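PDB 3LI9: histidine kinase from Methanosarcina mazei, which probably senses an extracellular signal through this Cache-type domain and, as a whole receptor, probably phosphorylates protein histidine using ATP. Local coordinates for residues T140-Y145 and T197-S202; M150-S155 and G168-L173; F186-A191 and V266-E271. One frame throughout, in Å; residues are numbered along the deposited sequence.

Contact 1 (T140-Y145 and T197-S202)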
loop_
_atom_site.group_PDB
_atom_site.type_symbol
_atom_site.label_atom_id
_atom_site.label_comp_id
_atom_site.label_asym_id
_atom_site.label_seq_id
_atom_site.Cartn_x
_atom_site.Cartn_y
_atom_site.Cartn_z
ATOM N N THR A 140 -4.125 3.058 0.070
ATOM C CA THR A 140 -5.283 2.129 0.074
ATOM C C THR A 140 -4.926 0.867 0.875
ATOM O O THR A 140 -3.757 0.497 1.128
ATOM C CB THR A 140 -5.613 1.655 -1.386
ATOM O OG1 THR A 140 -4.522 0.841 -1.857
ATOM C CG2 THR A 140 -5.901 2.882 -2.272
ATOM N N GLU A 141 -5.973 0.123 1.184
ATOM C CA GLU A 141 -5.767 -1.232 1.672
ATOM C C GLU A 141 -5.287 -2.055 0.459
ATOM O O GLU A 141 -5.627 -1.696 -0.654
ATOM C CB GLU A 141 -7.084 -1.711 2.288
ATOM C CG GLU A 141 -7.078 -1.199 3.826
ATOM C CD GLU A 141 -5.947 -1.865 4.705
ATOM O OE1 GLU A 141 -6.203 -3.040 5.009
ATOM O OE2 GLU A 141 -4.836 -1.259 5.111
ATOM N N PRO A 142 -4.438 -3.060 0.691
ATOM C CA PRO A 142 -3.963 -3.881 -0.441
ATOM C C PRO A 142 -5.115 -4.566 -1.150
ATOM O O PRO A 142 -6.193 -4.842 -0.553
ATOM C CB PRO A 142 -3.075 -4.932 0.235
ATOM C CG PRO A 142 -3.799 -5.107 1.662
ATOM C CD PRO A 142 -3.878 -3.580 1.949
ATOM N N TYR A 143 -4.915 -4.823 -2.430
ATOM C CA TYR A 143 -6.024 -5.386 -3.248
ATOM C C TYR A 143 -5.431 -6.086 -4.433
ATOM O O TYR A 143 -4.241 -5.910 -4.834
ATOM C CB TYR A 143 -6.986 -4.281 -3.687
ATOM C CG TYR A 143 -6.340 -3.214 -4.545
ATOM C CD1 TYR A 143 -6.308 -3.322 -5.966
ATOM C CD2 TYR A 143 -5.729 -2.094 -3.925
ATOM C CE1 TYR A 143 -5.665 -2.305 -6.735
ATOM C CE2 TYR A 143 -5.136 -1.072 -4.671
ATOM C CZ TYR A 143 -5.085 -1.210 -6.063
ATOM O OH TYR A 143 -4.520 -0.241 -6.825
ATOM N N PHE A 144 -6.266 -6.930 -5.039
ATOM C CA PHE A 144 -5.851 -7.498 -6.316
ATOM C C PHE A 144 -6.468 -6.734 -7.485
ATOM O O PHE A 144 -7.638 -6.307 -7.413
ATOM C CB PHE A 144 -6.381 -8.937 -6.399
ATOM C CG PHE A 144 -5.635 -9.898 -5.537
ATOM C CD1 PHE A 144 -4.461 -10.416 -5.971
ATOM C CD2 PHE A 144 -6.109 -10.222 -4.256
ATOM C CE1 PHE A 144 -3.684 -11.309 -5.178
ATOM C CE2 PHE A 144 -5.329 -11.134 -3.461
ATOM C CZ PHE A 144 -4.136 -11.661 -3.939
ATOM N N TYR A 145 -5.673 -6.579 -8.569
ATOM C CA TYR A 145 -6.174 -5.900 -9.771
ATOM C C TYR A 145 -5.556 -6.613 -10.958
ATOM O O TYR A 145 -4.345 -6.797 -11.002
ATOM C CB TYR A 145 -5.827 -4.434 -9.757
ATOM C CG TYR A 145 -6.212 -3.728 -11.032
ATOM C CD1 TYR A 145 -7.528 -3.378 -11.274
ATOM C CD2 TYR A 145 -5.257 -3.461 -11.987
ATOM C CE1 TYR A 145 -7.875 -2.720 -12.434
ATOM C CE2 TYR A 145 -5.599 -2.784 -13.192
ATOM C CZ TYR A 145 -6.910 -2.428 -13.366
ATOM O OH TYR A 145 -7.250 -1.783 -14.524
ATOM N N THR A 197 -5.855 -3.100 8.359
ATOM C CA THR A 197 -7.070 -3.846 8.779
ATOM C C THR A 197 -6.767 -5.325 8.977
ATOM O O THR A 197 -7.684 -6.117 9.106
ATOM C CB THR A 197 -8.230 -3.681 7.770
ATOM O OG1 THR A 197 -7.827 -4.160 6.449
ATOM C CG2 THR A 197 -8.660 -2.192 7.662
ATOM N N GLY A 198 -5.484 -5.702 9.064
ATOM C CA GLY A 198 -5.117 -7.027 9.479
ATOM C C GLY A 198 -5.086 -8.037 8.340
ATOM O O GLY A 198 -4.886 -9.224 8.626
ATOM N N ILE A 199 -5.188 -7.578 7.090
ATOM C CA ILE A 199 -5.134 -8.547 5.962
ATOM C C ILE A 199 -3.704 -9.026 5.704
ATOM O O ILE A 199 -2.750 -8.207 5.649
ATOM C CB ILE A 199 -5.582 -7.857 4.677
ATOM C CG1 ILE A 199 -7.028 -7.340 4.817
ATOM C CG2 ILE A 199 -5.491 -8.828 3.495
ATOM C CD1 ILE A 199 -8.071 -8.518 4.928
ATOM N N PHE A 200 -3.527 -10.339 5.529
ATOM C CA PHE A 200 -2.191 -10.839 5.262
ATOM C C PHE A 200 -1.615 -10.278 4.012
ATOM O O PHE A 200 -2.232 -10.355 2.946
ATOM C CB PHE A 200 -2.166 -12.423 5.165
ATOM C CG PHE A 200 -2.380 -13.096 6.511
ATOM C CD1 PHE A 200 -1.290 -13.452 7.283
ATOM C CD2 PHE A 200 -3.671 -13.391 6.931
ATOM C CE1 PHE A 200 -1.413 -14.070 8.576
ATOM C CE2 PHE A 200 -3.846 -14.006 8.237
ATOM C CZ PHE A 200 -2.733 -14.318 9.036
ATOM N N LEU A 201 -0.374 -9.790 4.122
ATOM C CA LEU A 201 0.341 -9.389 2.898
ATOM C C LEU A 201 1.351 -10.515 2.498
ATOM O O LEU A 201 2.006 -10.431 1.438
ATOM C CB LEU A 201 1.198 -8.145 3.146
ATOM C CG LEU A 201 0.236 -6.998 3.618
ATOM C CD1 LEU A 201 0.987 -5.728 3.774
ATOM C CD2 LEU A 201 -1.006 -6.837 2.741
ATOM N N SER A 202 1.563 -11.480 3.422
ATOM C CA SER A 202 2.530 -12.578 3.182
ATOM C C SER A 202 2.122 -13.710 4.115
ATOM O O SER A 202 1.409 -13.478 5.105
ATOM C CB SER A 202 3.975 -12.191 3.553
ATOM O OG SER A 202 4.133 -11.859 4.932
#
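Glu141 and Pro142 reach from the membrane-distal half of this double PDC (Cache) fold to Thr197, Ile199 and Leu201 in a loop of the half nearer the membrane. Residues 140-142 link strand 138-139 to strand 143-145, which ends the segment. Thr140 OG1 donates to Glu141 O at 3.0 Å, from well above the carbonyl plane, and itself accepts from Ser152 N in the adjoining strand. Glu141 carries the polar half of the contact. Its chain bends at chi2 (-65°), which swings the carboxylate back toward the start of the loop. There OE1 accepts a hydrogen bond from Thr197 OG1, modelled at a doubtfully short 2.4 Å, while Thr197 N adds a weak bond of 3.4 Å to the same OE1. Ser195 OG is another partner of OE1, and Asn196 N bonds weakly to OE2, so most of the carboxylate's partners come from the loop after strand 190-194. With an alanine here, the Thr197 hydroxyl would probably be left without this acceptor and the start of the loop held less firmly to 140-145. Pro142 supplies the apolar half. Its ring meets Leu201 at about a right angle, CG lying 3.5 Å from Leu201 CD2, tighter than usual carbon contact, and CB 3.8 Å from that same methyl. Ile199 CB stands farther off, 4.5 Å from Pro142 CG, and Phe149 and Phe261 also touch the proline, so an aromatic from each half of the fold borders it. Next along, the Tyr143 ring has Thr140 OG1 and Glu141 O in plane at its edge, and its OH is hydrogen-bonded to O6 of a bound bis-tris molecule.

Contact 2 (M150-S155 and G168-L173). With BTB (2-[bis-(2-hydroxy-ethyl)-amino]-2-hydroxymethyl-propane-1,3-diol), chain B.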
loop_
_atom_site.group_PDB
_atom_site.type_symbol
_atom_site.label_atom_id
_atom_site.label_comp_id
_atom_site.label_asym_id
_atom_site.label_seq_id
_atom_site.Cartn_x
_atom_site.Cartn_y
_atom_site.Cartn_z
HETATM N N MSE A 150 -1.409 -5.556 -4.937
HETATM C CA MSE A 150 -0.788 -4.241 -4.861
HETATM C C MSE A 150 -1.458 -3.324 -3.844
HETATM O O MSE A 150 -2.470 -3.646 -3.209
HETATM C CB MSE A 150 -0.840 -3.571 -6.233
HETATM C CG MSE A 150 -2.246 -3.346 -6.725
HETATM SE SE MSE A 150 -2.191 -2.592 -8.605
HETATM C CE MSE A 150 -1.737 -4.206 -9.526
ATOM N N VAL A 151 -0.774 -2.200 -3.649
ATOM C CA VAL A 151 -1.388 -1.091 -2.919
ATOM C C VAL A 151 -1.178 0.190 -3.722
ATOM O O VAL A 151 -0.252 0.262 -4.520
ATOM C CB VAL A 151 -0.727 -1.000 -1.517
ATOM C CG1 VAL A 151 0.748 -0.558 -1.539
ATOM C CG2 VAL A 151 -1.606 -0.263 -0.549
ATOM N N SER A 152 -2.024 1.189 -3.473
ATOM C CA SER A 152 -1.876 2.466 -4.165
ATOM C C SER A 152 -1.587 3.588 -3.201
ATOM O O SER A 152 -2.232 3.651 -2.155
ATOM C CB SER A 152 -3.240 2.777 -4.874
ATOM O OG SER A 152 -3.012 3.826 -5.775
ATOM N N TYR A 153 -0.684 4.473 -3.586
ATOM C CA TYR A 153 -0.390 5.684 -2.804
ATOM C C TYR A 153 -0.956 6.855 -3.605
ATOM O O TYR A 153 -0.655 6.980 -4.791
ATOM C CB TYR A 153 1.125 5.913 -2.704
ATOM C CG TYR A 153 1.918 4.865 -1.916
ATOM C CD1 TYR A 153 2.350 5.145 -0.612
ATOM C CD2 TYR A 153 2.188 3.598 -2.461
ATOM C CE1 TYR A 153 3.074 4.209 0.102
ATOM C CE2 TYR A 153 2.890 2.621 -1.719
ATOM C CZ TYR A 153 3.327 2.979 -0.435
ATOM O OH TYR A 153 4.027 2.037 0.298
ATOM N N ASP A 154 -1.697 7.761 -2.961
ATOM C CA ASP A 154 -2.318 8.846 -3.727
ATOM C C ASP A 154 -2.150 10.149 -2.975
ATOM O O ASP A 154 -2.345 10.196 -1.781
ATOM C CB ASP A 154 -3.806 8.585 -3.942
ATOM C CG ASP A 154 -4.037 7.278 -4.655
ATOM O OD1 ASP A 154 -3.909 7.295 -5.901
ATOM O OD2 ASP A 154 -4.232 6.198 -3.997
ATOM N N SER A 155 -1.829 11.200 -3.710
ATOM C CA SER A 155 -1.675 12.545 -3.071
ATOM C C SER A 155 -2.494 13.568 -3.810
ATOM O O SER A 155 -2.572 13.563 -5.035
ATOM C CB SER A 155 -0.216 13.045 -3.181
ATOM O OG SER A 155 0.657 12.285 -2.400
ATOM N N GLY A 168 -0.821 9.564 -8.288
ATOM C CA GLY A 168 -0.713 8.305 -7.570
ATOM C C GLY A 168 0.261 7.342 -8.157
ATOM O O GLY A 168 0.632 7.468 -9.282
ATOM N N VAL A 169 0.714 6.383 -7.338
ATOM C CA VAL A 169 1.472 5.245 -7.835
ATOM C C VAL A 169 0.930 3.923 -7.289
ATOM O O VAL A 169 0.402 3.869 -6.136
ATOM C CB VAL A 169 2.975 5.346 -7.460
ATOM C CG1 VAL A 169 3.545 6.716 -7.941
ATOM C CG2 VAL A 169 3.136 5.279 -5.926
ATOM N N ASP A 170 1.004 2.887 -8.157
ATOM C CA ASP A 170 0.604 1.503 -7.778
ATOM C C ASP A 170 1.836 0.696 -7.522
ATOM O O ASP A 170 2.752 0.697 -8.332
ATOM C CB ASP A 170 -0.196 0.851 -8.910
ATOM C CG ASP A 170 -1.606 1.410 -9.059
ATOM O OD1 ASP A 170 -2.113 2.073 -8.144
ATOM O OD2 ASP A 170 -2.240 1.122 -10.088
ATOM N N VAL A 171 1.843 0.007 -6.392
ATOM C CA VAL A 171 3.038 -0.694 -5.911
ATOM C C VAL A 171 2.718 -2.206 -5.748
ATOM O O VAL A 171 1.971 -2.551 -4.849
ATOM C CB VAL A 171 3.464 -0.131 -4.572
ATOM C CG1 VAL A 171 4.808 -0.793 -4.044
ATOM C CG2 VAL A 171 3.811 1.435 -4.753
ATOM N N PRO A 172 3.301 -3.087 -6.543
ATOM C CA PRO A 172 3.043 -4.565 -6.343
ATOM C C PRO A 172 3.667 -4.983 -5.027
ATOM O O PRO A 172 4.743 -4.482 -4.588
ATOM C CB PRO A 172 3.902 -5.282 -7.450
ATOM C CG PRO A 172 4.034 -4.149 -8.514
ATOM C CD PRO A 172 4.058 -2.781 -7.781
ATOM N N LEU A 173 3.000 -5.919 -4.360
ATOM C CA LEU A 173 3.462 -6.360 -3.054
ATOM C C LEU A 173 3.963 -7.804 -3.019
ATOM O O LEU A 173 4.280 -8.331 -1.926
ATOM C CB LEU A 173 2.306 -6.269 -2.046
ATOM C CG LEU A 173 1.791 -4.842 -1.801
ATOM C CD1 LEU A 173 0.396 -4.803 -1.074
ATOM C CD2 LEU A 173 2.886 -4.046 -1.095
HETATM C C1 BTB B . -8.793 2.572 -11.296
HETATM O O1 BTB B . -8.299 2.509 -12.669
HETATM C C2 BTB B . -8.230 1.460 -10.367
HETATM C C3 BTB B . -8.631 0.191 -11.069
HETATM O O3 BTB B . -8.624 0.622 -12.434
HETATM C C4 BTB B . -8.877 1.459 -9.023
HETATM O O4 BTB B . -8.007 0.614 -8.254
HETATM N N BTB B . -6.747 1.550 -10.119
HETATM C C5 BTB B . -6.048 0.844 -11.180
HETATM C C6 BTB B . -5.297 -0.383 -10.623
HETATM O O6 BTB B . -4.611 -0.053 -9.450
HETATM C C7 BTB B . -6.466 3.004 -10.103
HETATM C C8 BTB B . -5.094 3.424 -9.521
HETATM O O8 BTB B . -4.755 2.737 -8.338
#
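Asp170 places CG anti to its carbonyl carbon (chi1 -73°), and Ser152, directly across the strand pair, holds OG opposite its own backbone N (chi1 -167°); the pairing puts both residues on one face of the sheet, and these torsions turn carboxylate and hydroxyl toward each other and the bound bis-tris molecule. The two strands, 148-159 and 162-172, form an antiparallel hairpin in the membrane-distal PDC fold. Val151 and Val171 are a hydrogen-bonded pair, with Val171 N 2.8 Å from Val151 O, and Tyr153 and Val169 are the next, with Tyr153 N 2.8 Å from Val169 O. On the face with Ser152 and Asp170, the carboxylate receives two hydroxyls from separate hydroxyethyl arms of the ligand: O8 donates to Asp170 OD1 at 2.7 Å and O6 to Asp170 OD2, also at 2.7 Å. Tyr106 OH bonds to OD2 as well. Ser152 OG lies near Asp170 OD1, Asp154 OD2 and ligand O8, but its place is less sure and its proton cannot be assigned. The selenium of Met150, a selenomethionine, flanks the site, with SE 3.6 Å from ligand O6. Gly168 faces Asp154, whose OD1 is bonded to Tyr76 OH; a beta carbon on the glycine would run into that OD1. On the other face the contacts across the pair are apolar: the Tyr153 ring carries CE2 to 3.4 Å from Val171 CG2, and its CB rests on Val169 CG2. Met33 of helix 13-48 touches Tyr153 there, while Leu173 CD1 closes the end of the pair, 4.0 Å from Val151 CB. Bis-tris is probably from the crystallisation liquor, and Tyr143 OH and Val120 N also bind it; the two-pronged grip of Asp170 is consistent with a pocket able to take a hydroxyl-bearing or other donor ligand, the natural one not being established.

Contact 3 (F186-A191 and V266-E271)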
loop_
_atom_site.group_PDB
_atom_site.type_symbol
_atom_site.label_atom_id
_atom_site.label_comp_id
_atom_site.label_asym_id
_atom_site.label_seq_id
_atom_site.Cartn_x
_atom_site.Cartn_y
_atom_site.Cartn_z
ATOM N N PHE A 186 14.802 -18.413 16.006
ATOM C CA PHE A 186 14.846 -19.656 16.781
ATOM C C PHE A 186 14.762 -20.919 15.893
ATOM O O PHE A 186 15.414 -21.001 14.868
ATOM C CB PHE A 186 13.799 -19.602 17.916
ATOM C CG PHE A 186 13.985 -18.417 18.808
ATOM C CD1 PHE A 186 14.973 -18.411 19.778
ATOM C CD2 PHE A 186 13.227 -17.276 18.642
ATOM C CE1 PHE A 186 15.153 -17.306 20.596
ATOM C CE2 PHE A 186 13.431 -16.163 19.447
ATOM C CZ PHE A 186 14.391 -16.170 20.405
ATOM N N ASP A 187 13.975 -21.913 16.267
ATOM C CA ASP A 187 13.900 -23.109 15.471
ATOM C C ASP A 187 12.792 -23.111 14.434
ATOM O O ASP A 187 13.002 -23.546 13.320
ATOM C CB ASP A 187 13.720 -24.341 16.373
ATOM C CG ASP A 187 14.870 -24.508 17.362
ATOM O OD1 ASP A 187 16.036 -24.262 16.975
ATOM O OD2 ASP A 187 14.615 -24.877 18.540
ATOM N N THR A 188 11.594 -22.693 14.822
ATOM C CA THR A 188 10.467 -22.738 13.905
ATOM C C THR A 188 9.740 -21.374 13.873
ATOM O O THR A 188 8.607 -21.299 13.431
ATOM C CB THR A 188 9.439 -23.800 14.315
ATOM O OG1 THR A 188 8.975 -23.523 15.638
ATOM C CG2 THR A 188 10.024 -25.275 14.257
ATOM N N GLY A 189 10.373 -20.343 14.408
ATOM C CA GLY A 189 9.746 -19.006 14.419
ATOM C C GLY A 189 9.694 -18.461 12.998
ATOM O O GLY A 189 10.552 -18.776 12.172
ATOM N N TYR A 190 8.710 -17.617 12.715
ATOM C CA TYR A 190 8.592 -17.094 11.326
ATOM C C TYR A 190 7.939 -15.724 11.438
ATOM O O TYR A 190 7.754 -15.196 12.539
ATOM C CB TYR A 190 7.722 -18.029 10.494
ATOM C CG TYR A 190 6.288 -18.219 11.010
ATOM C CD1 TYR A 190 5.213 -17.472 10.502
ATOM C CD2 TYR A 190 5.975 -19.212 12.010
ATOM C CE1 TYR A 190 3.908 -17.657 10.948
ATOM C CE2 TYR A 190 4.651 -19.382 12.469
ATOM C CZ TYR A 190 3.645 -18.614 11.927
ATOM O OH TYR A 190 2.362 -18.777 12.359
ATOM N N ALA A 191 7.625 -15.114 10.280
ATOM C CA ALA A 191 7.196 -13.713 10.322
ATOM C C ALA A 191 6.213 -13.552 9.187
ATOM O O ALA A 191 6.247 -14.317 8.195
ATOM C CB ALA A 191 8.407 -12.818 9.996
ATOM N N VAL A 266 6.231 -14.513 14.832
ATOM C CA VAL A 266 5.508 -15.541 15.597
ATOM C C VAL A 266 6.589 -16.493 16.154
ATOM O O VAL A 266 7.375 -17.053 15.402
ATOM C CB VAL A 266 4.515 -16.332 14.722
ATOM C CG1 VAL A 266 3.870 -17.488 15.498
ATOM C CG2 VAL A 266 3.411 -15.412 14.158
ATOM N N VAL A 267 6.671 -16.579 17.484
ATOM C CA VAL A 267 7.766 -17.276 18.124
ATOM C C VAL A 267 7.173 -18.262 19.155
ATOM O O VAL A 267 6.407 -17.838 20.026
ATOM C CB VAL A 267 8.585 -16.316 18.986
ATOM C CG1 VAL A 267 9.758 -17.045 19.538
ATOM C CG2 VAL A 267 9.121 -15.110 18.189
ATOM N N PRO A 268 7.563 -19.517 19.050
ATOM C CA PRO A 268 7.161 -20.542 20.012
ATOM C C PRO A 268 7.836 -20.206 21.343
ATOM O O PRO A 268 9.075 -20.093 21.400
ATOM C CB PRO A 268 7.752 -21.814 19.424
ATOM C CG PRO A 268 7.974 -21.517 17.993
ATOM C CD PRO A 268 8.401 -20.080 17.987
ATOM N N LYS A 269 7.037 -20.010 22.380
ATOM C CA LYS A 269 7.554 -19.541 23.642
ATOM C C LYS A 269 8.617 -20.456 24.197
ATOM O O LYS A 269 9.657 -19.992 24.700
ATOM C CB LYS A 269 6.427 -19.405 24.649
ATOM C CG LYS A 269 6.885 -18.895 26.036
ATOM C CD LYS A 269 5.634 -18.425 26.833
ATOM C CE LYS A 269 6.023 -17.673 28.123
ATOM N NZ LYS A 269 4.799 -17.169 28.906
ATOM N N GLU A 270 8.377 -21.754 24.127
ATOM C CA GLU A 270 9.369 -22.682 24.660
ATOM C C GLU A 270 10.743 -22.593 23.949
ATOM O O GLU A 270 11.806 -22.811 24.567
ATOM C CB GLU A 270 8.817 -24.109 24.674
ATOM C CG GLU A 270 9.919 -25.124 24.607
ATOM C CD GLU A 270 9.417 -26.495 24.183
ATOM O OE1 GLU A 270 8.260 -26.824 24.523
ATOM O OE2 GLU A 270 10.185 -27.243 23.524
ATOM N N GLU A 271 10.759 -22.245 22.669
ATOM C CA GLU A 271 12.029 -22.038 21.990
ATOM C C GLU A 271 12.721 -20.759 22.445
ATOM O O GLU A 271 13.937 -20.656 22.416
ATOM C CB GLU A 271 11.793 -21.954 20.488
ATOM C CG GLU A 271 11.321 -23.248 19.902
ATOM C CD GLU A 271 11.014 -23.173 18.398
ATOM O OE1 GLU A 271 11.552 -22.277 17.690
ATOM O OE2 GLU A 271 10.223 -24.023 17.939
#
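The edge of the four-stranded antiparallel sheet in the membrane-proximal half is built where Tyr190 of the edge strand 190-194 pairs with Val266 of strand 261-268. Val266 N donates to Tyr190 O at 2.8 Å and almost straight, 177° at the hydrogen; Tyr190 N returns a bond of 3.1 Å to Val266 O. The tyrosine ring folds over its neighbour because CG sits between the backbone N and the carbonyl carbon (chi1 60°). Val266 CB accordingly lies over one ring face, 3.9 Å from the Tyr190 ring centroid, in a CH-pi contact, while Thr188 O lies at the ring's edge. Gly189 CA makes a CA-H...O contact with Val266 O, 3.2 Å away. Past Pro268, which occupies the N-cap position, helix 269-272 begins, and Glu271 turns from it to the loop before the edge strand. Extended beyond CG, it offers both carboxylate oxygens: OE1 accepts from Asp187 N at 2.8 Å, above the carboxylate plane, and from Thr188 N at 2.9 Å, on the syn side, while Thr188 OG1 donates to OE2 at 2.7 Å. Phe186 crosses Val267 obliquely, its CD2 3.6 Å from Val267 CG1, and also touches Ser18 of helix 13-48. Three donors from two successive residues thus fix the rotation of one carboxylate and tie the loop to the C-terminal helix. They probably also offset the repulsion expected from the nearby Asp187 carboxylate, the two acid groups being close but not bonded.

Contacts 1 and 2 adjoin, their centres 12 Å apart: strand 143-145 lies beside strand 148-159 in the membrane-distal sheet, where Tyr143 N is 2.8 Å from Met150 O. The bis-tris site joins them too, since Tyr143 and Asp170 both bond to the ligand and Tyr143 OH stands 3.6 Å from Asp170 OD1. Contact 2 is nested within the chain loop that contact 1 closes. Contact 3 lies in the other sheet, its centre about 25 Å from that of contact 1 and 32 Å from that of contact 2, without touching either. Contact 1 thus stands between the pocket-bearing half and the half holding the chain's C-terminal end.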